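Local coordinates for putative Acetyltransferase from the GNAT family (Novosphingobium aromaticivorans DSM 12444, PDB 3EC4), which probably transfers an acyl group, most likely acetyl from acetyl-CoA as in other GNAT-family enzymes, to a substrate not yet identified, at residues L84-A89 and R214-M219. Sequence-based numbering, arbitrary orientation.
Sequences LLQMIA and RARRAM
The CG2 methyl of Ile88 sits over the centre of the Arg214 guanidinium, 3.8 Å from its CZ. Arg214 runs extended alongside Ile88, and its NH2 forms a salt bridge with Asp90, just past the end of strand 76-88. On the same face of the sheet, Gln86 extends beside Arg216, CG anti to the backbone N (chi1 -174°), which carries OE1 to the guanidinium edge; there it takes NH1 of Arg216 at 2.8 Å, in the amide's own carbonyl plane. Gln86 is gripped at its other amide atom too: NE2 bonds to Leu8 O and to His196 NE2 of strand 192-198, and lies 3.9 Å from Met219 CG. Were Gln86 an alanine, Leu8 O and His196 would probably lose the amide they share, Arg216 NH1 one acceptor, and a gap would be likely to open beside Met219. Strands 76-88 and 214-226, antiparallel neighbours in the mixed sheet of the GNAT fold, carry a classic beta bulge here: Gln86 O receives Arg216 N at 2.8 Å and, weakly, Arg217 N at 3.3 Å. With both residues opposite Gln86, Arg216 and Arg217 each form a salt bridge with Asp9, near the N-terminus. Leu84-Met219 and Ile88-Arg214, to either side of the bulge, are hydrogen-bonded antiparallel pairs. Across the other face, Leu85 CD1 meets Ala215 CB at 3.9 Å, while the selenomethionine Met87 bends at chi3 (76°), which lays its CE methyl against the Ala215 backbone, 3.9 Å from N; Leu85 and Met87 also touch Ile205 of helix 202-210.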
# COMPACT_ATOMS: atom_id res chain seq x y z
N LEU A 84 -2.73 -6.97 10.49
CA LEU A 84 -1.47 -6.66 9.80
C LEU A 84 -0.29 -6.58 10.75
O LEU A 84 -0.44 -6.27 11.94
CB LEU A 84 -1.56 -5.31 9.08
CG LEU A 84 -2.75 -5.10 8.17
CD1 LEU A 84 -2.74 -3.66 7.60
CD2 LEU A 84 -2.80 -6.18 7.05
N LEU A 85 0.91 -6.77 10.19
CA LEU A 85 2.14 -6.45 10.91
C LEU A 85 2.74 -5.31 10.12
O LEU A 85 3.02 -5.47 8.92
CB LEU A 85 3.10 -7.65 10.96
CG LEU A 85 4.45 -7.36 11.66
CD1 LEU A 85 4.29 -6.98 13.15
CD2 LEU A 85 5.46 -8.48 11.48
N GLN A 86 2.88 -4.17 10.77
CA GLN A 86 3.58 -3.03 10.14
C GLN A 86 5.07 -3.10 10.40
O GLN A 86 5.48 -3.31 11.54
CB GLN A 86 2.99 -1.72 10.65
CG GLN A 86 3.55 -0.50 9.96
CD GLN A 86 3.03 0.77 10.62
OE1 GLN A 86 3.61 1.21 11.60
NE2 GLN A 86 1.93 1.32 10.13
N MSE A 87 5.88 -2.91 9.35
CA MSE A 87 7.35 -3.07 9.40
C MSE A 87 8.07 -1.84 8.86
O MSE A 87 7.54 -1.15 8.01
CB MSE A 87 7.80 -4.33 8.62
CG MSE A 87 7.03 -5.53 9.04
SE MSE A 87 7.60 -7.17 8.24
CE MSE A 87 9.21 -7.50 9.28
N ILE A 88 9.26 -1.57 9.39
CA ILE A 88 10.03 -0.40 9.05
C ILE A 88 11.45 -0.79 8.71
O ILE A 88 12.02 -1.66 9.36
CB ILE A 88 9.94 0.67 10.21
CG1 ILE A 88 10.45 2.04 9.78
CG2 ILE A 88 10.63 0.20 11.46
CD1 ILE A 88 10.10 3.16 10.85
N ALA A 89 12.02 -0.13 7.72
CA ALA A 89 13.42 -0.36 7.37
C ALA A 89 14.23 0.89 7.69
O ALA A 89 14.53 1.66 6.79
CB ALA A 89 13.57 -0.77 5.88
N ARG A 214 12.04 -4.39 10.08
CA ARG A 214 11.81 -4.94 11.40
C ARG A 214 10.37 -4.64 11.77
O ARG A 214 9.80 -3.65 11.27
CB ARG A 214 12.77 -4.33 12.44
CG ARG A 214 12.55 -2.83 12.79
CD ARG A 214 13.72 -2.27 13.63
NE ARG A 214 13.58 -0.82 13.83
CZ ARG A 214 12.65 -0.26 14.61
NH1 ARG A 214 11.83 -1.00 15.32
NH2 ARG A 214 12.56 1.05 14.70
N ALA A 215 9.79 -5.50 12.62
CA ALA A 215 8.45 -5.32 13.13
C ALA A 215 8.37 -4.04 13.90
O ALA A 215 9.18 -3.78 14.79
CB ALA A 215 8.05 -6.51 14.03
N ARG A 216 7.40 -3.22 13.56
CA ARG A 216 7.16 -2.00 14.29
C ARG A 216 5.96 -2.19 15.23
O ARG A 216 6.10 -2.02 16.44
CB ARG A 216 6.92 -0.82 13.36
CG ARG A 216 7.01 0.47 14.13
CD ARG A 216 6.43 1.63 13.43
NE ARG A 216 6.01 2.59 14.43
CZ ARG A 216 4.76 2.95 14.72
NH1 ARG A 216 3.69 2.50 14.05
NH2 ARG A 216 4.59 3.83 15.69
N ARG A 217 4.79 -2.52 14.68
CA ARG A 217 3.63 -2.78 15.49
C ARG A 217 2.56 -3.49 14.68
O ARG A 217 2.57 -3.49 13.44
CB ARG A 217 3.05 -1.49 16.08
CG ARG A 217 2.50 -0.53 15.07
CD ARG A 217 1.66 0.61 15.69
NE ARG A 217 0.59 0.16 16.56
CZ ARG A 217 -0.08 0.92 17.40
NH1 ARG A 217 0.14 2.24 17.50
NH2 ARG A 217 -1.00 0.37 18.14
N ALA A 218 1.61 -4.05 15.42
CA ALA A 218 0.41 -4.60 14.82
C ALA A 218 -0.52 -3.47 14.40
O ALA A 218 -0.60 -2.40 15.06
CB ALA A 218 -0.31 -5.54 15.80
N MSE A 219 -1.19 -3.70 13.27
CA MSE A 219 -2.23 -2.81 12.77
C MSE A 219 -3.41 -3.66 12.30
O MSE A 219 -3.34 -4.88 12.27
CB MSE A 219 -1.71 -1.92 11.62
CG MSE A 219 -0.50 -1.04 11.99
SE MSE A 219 -1.03 0.48 13.03
CE MSE A 219 -1.79 1.49 11.57